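Local coordinates for putative sugar binding protein (Geobacillus stearothermophilus, PDB 6GT9), which binds glucose and galactose, here holding beta-D-galactopyranose, and probably serves a three-component sensing system tied to galactan utilization, at residues 142-147 with 176-181; 153-158 with 186-191; 157-162 with 215-220; 220-225 with 245-250; 251-256 with 298-303. One frame throughout, in Å; residues are numbered along the deposited sequence.

Contact 1. Residues 142-147 with 176-181; sequences AGRALA and EDAVRQ
Gly-143 and Ala-178 mark the closest backbone approach, their CA atoms 5.0 Å apart. Gly-143 has no side chain, and Ala-178 CB packs directly on its CA at 3.8 Å. Beside them, Val-179 CG1 rests 3.4 Å from Gly-143 O. Its chi1 of -56° sets CG1 opposite the carbonyl carbon and aims it at the first helix. Arg-144 starts out away from the partner, but a bend at chi2 (-78°) swings its guanidinium back. NH1 ends 3.1 Å from Ala-178 O, which lies at the guanidinium edge, yet the angle is too poor for a hydrogen bond. The Gln-181 amide stands almost perpendicular to the guanidinium, 87° between planes, but which of its ends is N and which O is doubtful. Gly-143 and Ala-178 thus give a small-residue helix-helix contact. It joins helices 135-149 and 166-179, which cover one face of the sheet in an alpha/beta lobe of the periplasmic binding protein fold.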
# COMPACT_ATOMS: atom_id res chain seq x y z
N ALA A 142 -12.63 -5.54 -0.65
CA ALA A 142 -12.57 -5.59 -2.10
C ALA A 142 -13.22 -6.86 -2.63
O ALA A 142 -13.91 -6.83 -3.65
CB ALA A 142 -11.11 -5.49 -2.58
N GLY A 143 -13.03 -7.98 -1.92
CA GLY A 143 -13.66 -9.22 -2.34
C GLY A 143 -15.17 -9.18 -2.21
O GLY A 143 -15.90 -9.60 -3.12
N ARG A 144 -15.67 -8.69 -1.07
CA ARG A 144 -17.11 -8.47 -0.92
C ARG A 144 -17.65 -7.59 -2.04
O ARG A 144 -18.70 -7.89 -2.63
CB ARG A 144 -17.41 -7.83 0.44
CG ARG A 144 -17.33 -8.79 1.62
CD ARG A 144 -18.58 -9.65 1.70
NE ARG A 144 -18.63 -10.41 2.96
CZ ARG A 144 -18.30 -11.69 3.05
NH1 ARG A 144 -17.92 -12.35 1.96
NH2 ARG A 144 -18.37 -12.32 4.21
N ALA A 145 -16.93 -6.52 -2.36
CA ALA A 145 -17.40 -5.57 -3.36
C ALA A 145 -17.51 -6.22 -4.73
O ALA A 145 -18.51 -6.05 -5.44
CB ALA A 145 -16.46 -4.36 -3.41
N LEU A 146 -16.47 -6.95 -5.15
CA LEU A 146 -16.52 -7.60 -6.45
C LEU A 146 -17.65 -8.62 -6.52
O LEU A 146 -18.34 -8.73 -7.55
CB LEU A 146 -15.17 -8.26 -6.76
CG LEU A 146 -15.00 -9.00 -8.10
CD1 LEU A 146 -13.55 -8.85 -8.62
CD2 LEU A 146 -15.38 -10.47 -8.01
N ALA A 147 -17.87 -9.36 -5.43
CA ALA A 147 -18.95 -10.35 -5.40
C ALA A 147 -20.31 -9.68 -5.49
O ALA A 147 -21.22 -10.20 -6.16
CB ALA A 147 -18.85 -11.20 -4.13
N GLU A 176 -9.43 -13.34 -1.43
CA GLU A 176 -9.71 -14.74 -1.68
C GLU A 176 -10.67 -15.32 -0.64
O GLU A 176 -11.60 -16.07 -0.98
CB GLU A 176 -8.40 -15.52 -1.73
CG GLU A 176 -7.56 -15.20 -2.96
CD GLU A 176 -6.14 -15.75 -2.88
OE1 GLU A 176 -5.70 -16.11 -1.77
OE2 GLU A 176 -5.46 -15.82 -3.93
N ASP A 177 -10.46 -14.98 0.64
CA ASP A 177 -11.38 -15.45 1.67
C ASP A 177 -12.79 -14.91 1.45
O ASP A 177 -13.78 -15.61 1.69
CB ASP A 177 -10.87 -15.05 3.06
CG ASP A 177 -9.61 -15.79 3.46
OD1 ASP A 177 -9.31 -16.84 2.86
OD2 ASP A 177 -8.93 -15.34 4.41
N ALA A 178 -12.89 -13.66 0.99
CA ALA A 178 -14.21 -13.03 0.85
C ALA A 178 -15.02 -13.64 -0.29
O ALA A 178 -16.24 -13.76 -0.19
CB ALA A 178 -14.06 -11.52 0.66
N VAL A 179 -14.37 -14.00 -1.41
CA VAL A 179 -15.07 -14.57 -2.55
C VAL A 179 -15.12 -16.09 -2.51
O VAL A 179 -15.65 -16.71 -3.45
CB VAL A 179 -14.44 -14.12 -3.89
CG1 VAL A 179 -14.41 -12.59 -3.97
CG2 VAL A 179 -13.04 -14.71 -4.07
N ARG A 180 -14.60 -16.72 -1.45
CA ARG A 180 -14.49 -18.18 -1.44
C ARG A 180 -15.84 -18.86 -1.38
O ARG A 180 -15.99 -19.97 -1.90
CB ARG A 180 -13.61 -18.64 -0.27
CG ARG A 180 -13.39 -20.15 -0.22
CD ARG A 180 -12.20 -20.54 0.65
NE ARG A 180 -10.93 -20.01 0.16
CZ ARG A 180 -10.15 -19.18 0.85
NH1 ARG A 180 -10.51 -18.80 2.06
NH2 ARG A 180 -9.01 -18.75 0.34
N GLN A 181 -16.84 -18.23 -0.77
CA GLN A 181 -18.17 -18.81 -0.74
C GLN A 181 -18.98 -18.52 -2.00
O GLN A 181 -20.17 -18.85 -2.03
CB GLN A 181 -18.93 -18.33 0.51
CG GLN A 181 -19.46 -16.90 0.43
CD GLN A 181 -18.37 -15.84 0.49
OE1 GLN A 181 -17.24 -16.11 0.93
NE2 GLN A 181 -18.71 -14.63 0.04

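Contact 2. Residues 153-158 with 186-191; sequences KATVAI and RIVAIE
Val-156 and Arg-186 meet through peptide groups, the flat groups of this contact; no aromatic ring belongs to either segment. Val-156 N donates to Arg-186 O at 2.8 Å, and Val-156 O accepts from Val-188 N at 2.8 Å. Arg-186 N to Ala-154 O, Ile-158 N to Ala-189 O and Glu-191 N to Ile-158 O complete the parallel pairing. Aliphatic side chains cover both faces of the sheet here. On one face are Val-156, Ile-158, Ile-187 and Ile-190. Ile-158 lies alongside Ile-190, pointing the same way, with Ile-158 CB 4.0 Å from Ile-190 CG1. It meets Ile-187 at a slant, its CD1 4.0 Å from Ile-187 CG2. An extended chain (chi2 180°) carries that methyl there. On the other face, Ala-157 CB and Ala-189 CB are 4.1 Å apart, and Thr-155 CG2 touches Val-188 CG1 at 3.9 Å. Val-156 pairs with Ile-187 and Ile-158 with Ile-190, so strand 185-192 carries an extra residue between the pairs, a beta bulge. Ala-189 N is buried there without a partner. Helix 166-179 connects the two strands in a beta-alpha-beta unit and packs across them. Its Phe-175 covers Val-156 and Ile-187. Helix 197-210 packs on the opposite face, against Ala-157 and Glu-191, while strand 216-219 continues the sheet beyond strand 154-160.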
# COMPACT_ATOMS: atom_id res chain seq x y z
N LYS A 153 -20.58 -13.84 -9.96
CA LYS A 153 -20.18 -14.49 -11.21
C LYS A 153 -19.07 -13.67 -11.88
O LYS A 153 -19.32 -12.57 -12.37
CB LYS A 153 -21.39 -14.64 -12.13
CG LYS A 153 -22.50 -15.47 -11.47
CD LYS A 153 -23.86 -15.23 -12.09
CE LYS A 153 -24.42 -13.85 -11.75
NZ LYS A 153 -25.83 -13.71 -12.23
N ALA A 154 -17.86 -14.22 -11.92
CA ALA A 154 -16.73 -13.49 -12.47
C ALA A 154 -15.55 -14.42 -12.70
O ALA A 154 -15.32 -15.34 -11.91
CB ALA A 154 -16.30 -12.34 -11.54
N THR A 155 -14.82 -14.17 -13.79
CA THR A 155 -13.56 -14.83 -14.08
C THR A 155 -12.46 -13.81 -13.80
O THR A 155 -12.29 -12.85 -14.56
CB THR A 155 -13.51 -15.33 -15.53
OG1 THR A 155 -14.58 -16.27 -15.74
CG2 THR A 155 -12.18 -16.00 -15.82
N VAL A 156 -11.73 -14.01 -12.70
CA VAL A 156 -10.93 -12.96 -12.08
C VAL A 156 -9.45 -13.18 -12.35
O VAL A 156 -8.94 -14.29 -12.18
CB VAL A 156 -11.18 -12.91 -10.56
CG1 VAL A 156 -10.32 -11.84 -9.92
CG2 VAL A 156 -12.66 -12.66 -10.28
N ALA A 157 -8.76 -12.11 -12.72
CA ALA A 157 -7.31 -12.04 -12.65
C ALA A 157 -6.91 -10.99 -11.63
O ALA A 157 -7.60 -9.97 -11.45
CB ALA A 157 -6.70 -11.69 -14.01
N ILE A 158 -5.77 -11.22 -10.98
CA ILE A 158 -5.25 -10.37 -9.91
C ILE A 158 -3.91 -9.83 -10.36
O ILE A 158 -3.05 -10.59 -10.82
CB ILE A 158 -5.09 -11.13 -8.58
CG1 ILE A 158 -6.45 -11.60 -8.07
CG2 ILE A 158 -4.37 -10.24 -7.54
CD1 ILE A 158 -6.38 -12.37 -6.74
N ARG A 186 -14.07 -17.38 -9.97
CA ARG A 186 -12.84 -18.15 -10.08
C ARG A 186 -11.70 -17.21 -10.39
O ARG A 186 -11.83 -16.36 -11.27
CB ARG A 186 -12.91 -19.21 -11.18
CG ARG A 186 -13.89 -20.33 -10.88
CD ARG A 186 -14.79 -20.64 -12.06
NE ARG A 186 -15.52 -21.90 -11.91
CZ ARG A 186 -16.83 -21.98 -11.72
NH1 ARG A 186 -17.60 -20.89 -11.67
NH2 ARG A 186 -17.40 -23.18 -11.60
N ILE A 187 -10.59 -17.42 -9.69
CA ILE A 187 -9.36 -16.67 -9.92
C ILE A 187 -8.47 -17.51 -10.81
O ILE A 187 -8.05 -18.61 -10.42
CB ILE A 187 -8.66 -16.34 -8.60
CG1 ILE A 187 -9.64 -15.66 -7.64
CG2 ILE A 187 -7.43 -15.52 -8.88
CD1 ILE A 187 -9.10 -15.52 -6.24
N VAL A 188 -8.16 -17.00 -12.00
CA VAL A 188 -7.42 -17.77 -13.00
C VAL A 188 -6.01 -17.27 -13.20
O VAL A 188 -5.25 -17.88 -13.97
CB VAL A 188 -8.18 -17.81 -14.34
CG1 VAL A 188 -9.58 -18.36 -14.12
CG2 VAL A 188 -8.23 -16.42 -14.94
N ALA A 189 -5.62 -16.17 -12.56
CA ALA A 189 -4.29 -15.62 -12.78
C ALA A 189 -3.97 -14.63 -11.67
O ALA A 189 -4.85 -13.89 -11.22
CB ALA A 189 -4.20 -14.95 -14.16
N ILE A 190 -2.71 -14.66 -11.22
CA ILE A 190 -2.16 -13.69 -10.28
C ILE A 190 -0.77 -13.32 -10.80
O ILE A 190 0.08 -14.20 -10.99
CB ILE A 190 -2.06 -14.25 -8.84
CG1 ILE A 190 -3.42 -14.80 -8.39
CG2 ILE A 190 -1.56 -13.19 -7.87
CD1 ILE A 190 -3.44 -15.37 -6.98
N GLU A 191 -0.54 -12.03 -11.07
CA GLU A 191 0.72 -11.55 -11.61
C GLU A 191 1.21 -10.33 -10.82
O GLU A 191 0.43 -9.59 -10.23
CB GLU A 191 0.61 -11.18 -13.10
CG GLU A 191 0.10 -12.33 -13.98
CD GLU A 191 1.15 -13.38 -14.27
OE1 GLU A 191 2.35 -13.13 -13.99
OE2 GLU A 191 0.79 -14.47 -14.78

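Contact 3. Residues 157-162 with 215-220; sequences AIITGS and NAFYGT
Ala-157, Ile-159 and Tyr-218 bury the most surface where strands 154-160 and 216-219 run side by side, parallel neighbours in the sheet of one alpha/beta lobe of the periplasmic binding protein fold. Ala-157 gives both of its backbone polar atoms to this pairing. Its N donates to Ala-216 O, and its O accepts from Tyr-218 N at 2.9 Å. Its methyl meets the Phe-217 ring obliquely, CB 3.9 Å from CE2. Ile-159 repeats the pattern: its N reaches Tyr-218 O, and its O takes Thr-220 N at 3.0 Å. Its CD1 also approaches the Phe-217 ring at a slant, and helices 197-210 and 224-235 close over this side. Tyr-218 points to the other face of the sheet. With CG trans to the backbone N (chi1 168°), its ring runs alongside Ile-158, whose CG1 sits at the ring edge, 4.0 Å from CD2. Thr-220 CG2 lies 3.4 Å above one ring face, toward the rim. Phe-175 stacks with the ring, and the phenol OH bonds to the backbone O of Arg-171, a galactose-binding residue. Thr-160 closes its strand and Thr-220 follows the other; their side chains meet at a slant. Thr-220 OG1 also bonds to Gln-168 OE1, and its own distance to Thr-160 OG1 is 2.8 Å.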
# COMPACT_ATOMS: atom_id res chain seq x y z
N ALA A 157 -8.76 -12.11 -12.72
CA ALA A 157 -7.31 -12.04 -12.65
C ALA A 157 -6.91 -10.99 -11.63
O ALA A 157 -7.60 -9.97 -11.45
CB ALA A 157 -6.70 -11.69 -14.01
N ILE A 158 -5.77 -11.22 -10.98
CA ILE A 158 -5.25 -10.37 -9.91
C ILE A 158 -3.91 -9.83 -10.36
O ILE A 158 -3.05 -10.59 -10.82
CB ILE A 158 -5.09 -11.13 -8.58
CG1 ILE A 158 -6.45 -11.60 -8.07
CG2 ILE A 158 -4.37 -10.24 -7.54
CD1 ILE A 158 -6.38 -12.37 -6.74
N ILE A 159 -3.74 -8.53 -10.25
CA ILE A 159 -2.43 -7.90 -10.35
C ILE A 159 -2.07 -7.37 -8.97
O ILE A 159 -2.84 -6.62 -8.36
CB ILE A 159 -2.42 -6.83 -11.45
CG1 ILE A 159 -2.80 -7.52 -12.77
CG2 ILE A 159 -1.08 -6.15 -11.55
CD1 ILE A 159 -2.70 -6.67 -13.97
N THR A 160 -0.91 -7.78 -8.47
CA THR A 160 -0.47 -7.43 -7.13
C THR A 160 0.91 -6.80 -7.21
O THR A 160 1.68 -7.07 -8.14
CB THR A 160 -0.49 -8.68 -6.21
OG1 THR A 160 -0.29 -8.30 -4.84
CG2 THR A 160 0.57 -9.69 -6.61
N GLY A 161 1.23 -5.94 -6.24
CA GLY A 161 2.52 -5.26 -6.27
C GLY A 161 3.69 -6.22 -6.25
O GLY A 161 4.67 -6.03 -6.98
N SER A 162 3.62 -7.27 -5.43
CA SER A 162 4.62 -8.32 -5.37
C SER A 162 4.05 -9.47 -4.56
O SER A 162 3.12 -9.28 -3.77
CB SER A 162 5.94 -7.83 -4.75
OG SER A 162 5.77 -7.43 -3.40
N ASN A 215 -12.87 -11.62 -17.25
CA ASN A 215 -13.74 -10.45 -17.37
C ASN A 215 -13.73 -9.61 -16.09
O ASN A 215 -14.57 -8.71 -15.95
CB ASN A 215 -15.18 -10.88 -17.73
CG ASN A 215 -15.78 -11.86 -16.72
OD1 ASN A 215 -15.24 -12.10 -15.64
ND2 ASN A 215 -16.93 -12.44 -17.08
N ALA A 216 -12.80 -9.87 -15.18
CA ALA A 216 -12.69 -9.10 -13.95
C ALA A 216 -11.22 -9.03 -13.52
O ALA A 216 -10.51 -10.04 -13.54
CB ALA A 216 -13.54 -9.71 -12.83
N PHE A 217 -10.79 -7.83 -13.12
CA PHE A 217 -9.44 -7.61 -12.59
C PHE A 217 -9.53 -7.04 -11.18
O PHE A 217 -10.41 -6.24 -10.88
CB PHE A 217 -8.64 -6.64 -13.44
CG PHE A 217 -8.09 -7.23 -14.71
CD1 PHE A 217 -8.85 -7.23 -15.88
CD2 PHE A 217 -6.80 -7.75 -14.75
CE1 PHE A 217 -8.33 -7.75 -17.07
CE2 PHE A 217 -6.28 -8.29 -15.94
CZ PHE A 217 -7.05 -8.28 -17.10
N TYR A 218 -8.58 -7.45 -10.34
CA TYR A 218 -8.40 -6.92 -8.99
C TYR A 218 -6.95 -6.49 -8.85
O TYR A 218 -6.04 -7.32 -8.95
CB TYR A 218 -8.73 -7.99 -7.95
CG TYR A 218 -8.33 -7.70 -6.51
CD1 TYR A 218 -8.54 -6.44 -5.95
CD2 TYR A 218 -7.80 -8.69 -5.71
CE1 TYR A 218 -8.20 -6.18 -4.62
CE2 TYR A 218 -7.46 -8.44 -4.38
CZ TYR A 218 -7.67 -7.19 -3.84
OH TYR A 218 -7.34 -6.95 -2.52
N GLY A 219 -6.72 -5.19 -8.65
CA GLY A 219 -5.38 -4.66 -8.42
C GLY A 219 -5.22 -4.32 -6.95
O GLY A 219 -6.14 -3.80 -6.32
N THR A 220 -4.05 -4.64 -6.39
CA THR A 220 -3.88 -4.52 -4.94
C THR A 220 -2.94 -3.41 -4.52
O THR A 220 -2.66 -3.28 -3.33
CB THR A 220 -3.40 -5.85 -4.33
OG1 THR A 220 -2.06 -6.15 -4.77
CG2 THR A 220 -4.33 -6.99 -4.75

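Contact 4. Residues 220-225 with 245-250; sequences TSALDA and GFDTLP. With GAL (beta-D-galactopyranose), chain E.
Ser-221 O and Ala-225 N, with Phe-246 N across from them, grip water 1. The water donates to Ser-221 O at 2.8 Å and accepts from the two N-H groups. Water 2 makes a second bridge, donating to Ala-222 O at 2.7 Å and to Phe-246 O. No direct hydrogen bond links the segments; the two waters and the sugar supply the polar bridges. GAL O1 donates to Asp-247 OD2 at 2.6 Å, while Ala-222 N donates to GAL O5 at 2.9 Å. Asp-247 CG stands opposite its carbonyl carbon (chi1 -54°), which turns the carboxylate to GAL; Gln-267 NE2 bonds its other oxygen and so helps fix its rotation. Apolar contacts are few. Leu-223 CD2 touches Leu-249 CD1 at 3.6 Å, the side chains set at a slant, and Ala-225 CB sits 3.6 Å from Gly-245 CA. Separately, Thr-220 O lies over one face of the Phe-246 ring, 3.7 Å above its plane. This is one lobe's share of the sugar site in the periplasmic-binding-protein fold, made by loops after parallel strands.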
# COMPACT_ATOMS: atom_id res chain seq x y z
N THR A 220 -4.05 -4.64 -6.39
CA THR A 220 -3.88 -4.52 -4.94
C THR A 220 -2.94 -3.41 -4.52
O THR A 220 -2.66 -3.28 -3.33
CB THR A 220 -3.40 -5.85 -4.33
OG1 THR A 220 -2.06 -6.15 -4.77
CG2 THR A 220 -4.33 -6.99 -4.75
N SER A 221 -2.43 -2.62 -5.46
CA SER A 221 -1.59 -1.48 -5.12
C SER A 221 -1.96 -0.32 -6.03
O SER A 221 -2.75 -0.47 -6.97
CB SER A 221 -0.10 -1.84 -5.21
OG SER A 221 0.33 -2.07 -6.54
N ALA A 222 -1.38 0.85 -5.76
CA ALA A 222 -2.00 2.11 -6.17
C ALA A 222 -2.03 2.32 -7.69
O ALA A 222 -2.88 3.09 -8.16
CB ALA A 222 -1.28 3.29 -5.52
N LEU A 223 -1.14 1.69 -8.45
CA LEU A 223 -1.05 1.90 -9.89
C LEU A 223 -1.57 0.73 -10.71
O LEU A 223 -1.61 0.81 -11.94
CB LEU A 223 0.40 2.21 -10.28
CG LEU A 223 0.99 3.41 -9.53
CD1 LEU A 223 2.50 3.54 -9.75
CD2 LEU A 223 0.27 4.70 -9.92
N ASP A 224 -1.98 -0.36 -10.05
CA ASP A 224 -2.33 -1.58 -10.78
C ASP A 224 -3.56 -1.37 -11.65
O ASP A 224 -3.55 -1.70 -12.85
CB ASP A 224 -2.56 -2.72 -9.79
CG ASP A 224 -1.31 -3.10 -9.06
OD1 ASP A 224 -0.22 -2.98 -9.66
OD2 ASP A 224 -1.41 -3.53 -7.90
N ALA A 225 -4.64 -0.85 -11.07
CA ALA A 225 -5.88 -0.70 -11.84
C ALA A 225 -5.73 0.34 -12.94
O ALA A 225 -6.41 0.28 -13.97
CB ALA A 225 -7.03 -0.35 -10.91
N GLY A 245 -9.66 -1.70 -8.01
CA GLY A 245 -8.27 -1.43 -7.66
C GLY A 245 -8.10 -0.83 -6.29
O GLY A 245 -9.05 -0.83 -5.49
N PHE A 246 -6.90 -0.32 -5.99
CA PHE A 246 -6.59 0.29 -4.71
C PHE A 246 -6.25 1.77 -4.88
O PHE A 246 -5.72 2.19 -5.90
CB PHE A 246 -5.40 -0.41 -4.02
CG PHE A 246 -5.81 -1.31 -2.87
CD1 PHE A 246 -6.42 -2.52 -3.12
CD2 PHE A 246 -5.61 -0.91 -1.56
CE1 PHE A 246 -6.81 -3.34 -2.08
CE2 PHE A 246 -6.00 -1.72 -0.51
CZ PHE A 246 -6.61 -2.94 -0.77
N ASP A 247 -6.61 2.54 -3.85
CA ASP A 247 -6.24 3.94 -3.65
C ASP A 247 -6.94 4.87 -4.62
O ASP A 247 -7.73 4.44 -5.48
CB ASP A 247 -4.72 4.11 -3.74
CG ASP A 247 -4.01 3.19 -2.78
OD1 ASP A 247 -4.25 3.28 -1.56
OD2 ASP A 247 -3.25 2.33 -3.26
N THR A 248 -6.69 6.17 -4.46
CA THR A 248 -7.50 7.20 -5.09
C THR A 248 -6.63 8.23 -5.77
O THR A 248 -6.92 9.43 -5.75
CB THR A 248 -8.42 7.86 -4.06
OG1 THR A 248 -7.64 8.39 -2.98
CG2 THR A 248 -9.44 6.86 -3.50
N LEU A 249 -5.53 7.78 -6.38
CA LEU A 249 -4.72 8.68 -7.18
C LEU A 249 -5.57 9.28 -8.30
O LEU A 249 -6.55 8.66 -8.74
CB LEU A 249 -3.52 7.93 -7.78
CG LEU A 249 -2.52 7.44 -6.71
CD1 LEU A 249 -1.43 6.60 -7.33
CD2 LEU A 249 -1.94 8.61 -5.93
N PRO A 250 -5.23 10.48 -8.76
CA PRO A 250 -6.05 11.17 -9.78
C PRO A 250 -6.44 10.32 -10.98
O PRO A 250 -7.60 10.38 -11.40
CB PRO A 250 -5.16 12.35 -10.19
CG PRO A 250 -4.39 12.67 -8.95
CD PRO A 250 -4.14 11.34 -8.26
C1 GAL E . -0.35 1.23 -2.22
C2 GAL E . 0.46 0.68 -1.06
C3 GAL E . 1.87 1.31 -1.00
C4 GAL E . 2.58 1.11 -2.33
C5 GAL E . 1.72 1.59 -3.48
C6 GAL E . 2.31 1.25 -4.85
O1 GAL E . -1.62 0.61 -2.25
O2 GAL E . -0.19 0.94 0.19
O3 GAL E . 2.64 0.65 -0.04
O4 GAL E . 2.90 -0.27 -2.52
O5 GAL E . 0.35 1.01 -3.46
O6 GAL E . 1.70 2.01 -5.87
O HOH W 1 -5.19 -0.24 -8.28
O HOH W 2 -4.95 4.61 -7.21

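Contact 5. Residues 251-256 with 298-303; sequences ETIRYL and KVIRKK
Leu-256 CD2 meets Ile-300 CD1 at 3.7 Å, the two apolar side chains crossing at about a right angle. Ile-300 has CG1 between its backbone N and carbonyl carbon (chi1 60°), and this turns CD1 toward the helix. Ile-253 CD1 adds a looser contact with the same methyl at 4.5 Å. Contacts of alkyl groups with backbone follow. Leu-256 CG lies 4.3 Å from Arg-301 C, and Lys-302 CG lies 3.7 Å from Leu-256 O. No hydrogen bond joins the segments. The charged ends find partners outside them: Lys-302 NZ bonds to Gln-257 O, near the C-terminal end of helix 250-258, and Arg-301 NH2 forms a salt bridge with Asp-149 of helix 135-149. The axes of helix segment 251-256 and edge strand 298-301 come within 10.5 Å. The chemistry implies a join of apolar and alkyl-to-backbone contacts without a hydrogen bond across it. The Lys-302 ammonium probably adds a favourable charge near the carbonyl end of the helix.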
# COMPACT_ATOMS: atom_id res chain seq x y z
N GLU A 251 -5.52 9.53 -11.55
CA GLU A 251 -5.86 8.72 -12.72
C GLU A 251 -6.90 7.67 -12.39
O GLU A 251 -7.77 7.36 -13.22
CB GLU A 251 -4.61 8.04 -13.30
CG GLU A 251 -3.53 8.97 -13.82
CD GLU A 251 -2.18 8.27 -13.94
OE1 GLU A 251 -1.81 7.87 -15.06
OE2 GLU A 251 -1.49 8.11 -12.90
N THR A 252 -6.83 7.10 -11.18
CA THR A 252 -7.86 6.16 -10.74
C THR A 252 -9.23 6.83 -10.69
O THR A 252 -10.21 6.30 -11.22
CB THR A 252 -7.51 5.57 -9.37
OG1 THR A 252 -6.35 4.75 -9.49
CG2 THR A 252 -8.67 4.74 -8.83
N ILE A 253 -9.30 8.00 -10.06
CA ILE A 253 -10.59 8.70 -9.95
C ILE A 253 -11.14 9.02 -11.34
O ILE A 253 -12.34 8.87 -11.60
CB ILE A 253 -10.44 9.98 -9.10
CG1 ILE A 253 -10.02 9.63 -7.67
CG2 ILE A 253 -11.74 10.78 -9.12
CD1 ILE A 253 -10.91 8.63 -6.99
N ARG A 254 -10.26 9.46 -12.25
CA ARG A 254 -10.68 9.74 -13.62
C ARG A 254 -11.30 8.51 -14.28
O ARG A 254 -12.40 8.58 -14.85
CB ARG A 254 -9.49 10.24 -14.43
CG ARG A 254 -9.84 10.59 -15.86
CD ARG A 254 -11.01 11.57 -15.88
NE ARG A 254 -11.46 11.84 -17.25
CZ ARG A 254 -12.72 11.73 -17.66
NH1 ARG A 254 -13.68 11.36 -16.81
NH2 ARG A 254 -13.02 12.00 -18.92
N TYR A 255 -10.62 7.37 -14.19
CA TYR A 255 -11.13 6.13 -14.78
C TYR A 255 -12.44 5.70 -14.12
O TYR A 255 -13.34 5.17 -14.79
CB TYR A 255 -10.09 5.03 -14.64
CG TYR A 255 -9.03 4.99 -15.72
CD1 TYR A 255 -9.37 4.95 -17.07
CD2 TYR A 255 -7.67 4.96 -15.38
CE1 TYR A 255 -8.40 4.90 -18.05
CE2 TYR A 255 -6.70 4.90 -16.36
CZ TYR A 255 -7.06 4.87 -17.69
OH TYR A 255 -6.09 4.81 -18.66
N LEU A 256 -12.55 5.89 -12.80
CA LEU A 256 -13.80 5.64 -12.10
C LEU A 256 -14.91 6.53 -12.63
O LEU A 256 -16.05 6.07 -12.82
CB LEU A 256 -13.59 5.87 -10.61
CG LEU A 256 -14.44 5.25 -9.51
CD1 LEU A 256 -14.49 3.74 -9.63
CD2 LEU A 256 -13.83 5.66 -8.18
N LYS A 298 -12.25 1.59 2.92
CA LYS A 298 -13.62 1.34 2.46
C LYS A 298 -13.60 1.31 0.94
O LYS A 298 -12.76 1.96 0.31
CB LYS A 298 -14.59 2.43 2.92
CG LYS A 298 -14.21 3.82 2.43
CD LYS A 298 -15.38 4.79 2.53
CE LYS A 298 -14.91 6.17 2.96
NZ LYS A 298 -15.96 7.22 2.81
N VAL A 299 -14.53 0.57 0.36
CA VAL A 299 -14.67 0.55 -1.09
C VAL A 299 -15.56 1.71 -1.51
O VAL A 299 -16.60 1.95 -0.90
CB VAL A 299 -15.23 -0.80 -1.57
CG1 VAL A 299 -15.39 -0.80 -3.10
CG2 VAL A 299 -14.31 -1.92 -1.14
N ILE A 300 -15.12 2.46 -2.51
CA ILE A 300 -15.94 3.51 -3.09
C ILE A 300 -16.16 3.18 -4.56
O ILE A 300 -15.38 2.46 -5.19
CB ILE A 300 -15.31 4.91 -2.94
CG1 ILE A 300 -13.95 4.95 -3.65
CG2 ILE A 300 -15.20 5.28 -1.46
CD1 ILE A 300 -13.73 6.18 -4.50
N ARG A 301 -17.25 3.71 -5.09
CA ARG A 301 -17.63 3.57 -6.49
C ARG A 301 -17.90 4.96 -7.04
O ARG A 301 -17.79 5.96 -6.32
CB ARG A 301 -18.84 2.64 -6.64
CG ARG A 301 -18.61 1.23 -6.11
CD ARG A 301 -19.89 0.44 -5.95
NE ARG A 301 -19.66 -0.95 -5.58
CZ ARG A 301 -19.57 -1.39 -4.32
NH1 ARG A 301 -19.69 -0.53 -3.32
NH2 ARG A 301 -19.36 -2.68 -4.07
N LYS A 302 -18.26 5.01 -8.32
CA LYS A 302 -18.52 6.29 -8.99
C LYS A 302 -19.61 7.09 -8.28
O LYS A 302 -19.58 8.33 -8.31
CB LYS A 302 -18.91 6.03 -10.44
CG LYS A 302 -19.20 7.27 -11.27
CD LYS A 302 -19.84 6.89 -12.59
CE LYS A 302 -20.36 8.10 -13.34
NZ LYS A 302 -19.25 9.02 -13.70
N LYS A 303 -20.59 6.42 -7.66
CA LYS A 303 -21.65 7.13 -6.95
C LYS A 303 -21.13 7.88 -5.73
O LYS A 303 -21.85 8.71 -5.17
CB LYS A 303 -22.75 6.15 -6.50
CG LYS A 303 -22.29 5.17 -5.43
CD LYS A 303 -23.40 4.26 -4.92
CE LYS A 303 -23.97 3.38 -6.03
NZ LYS A 303 -22.91 2.81 -6.92

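Contacts 2, 3, 4 and 5 all reach one mixed sheet, and contact 1 joins two helices on one of its faces. Contacts 2 and 3 share Ala-157 and Ile-158, with centres 8 Å apart. Contact 3 hands over to contact 4 at Thr-220, and Tyr-218 OH lies 3.7 Å from Phe-246 CE1. Contact 1 meets contact 3 where Ala-142 CB is 3.6 Å from Tyr-218 CE1. Its Ala-145 CB also touches Val-299 CG1 of contact 5 at 3.7 Å. Contact 4 holds galactose directly. Between nearest atoms, Gly-161 of contact 3 lies about 6 Å from the sugar; the side chains of Ile-158 and Ile-300 are about 12 and 13 Å away.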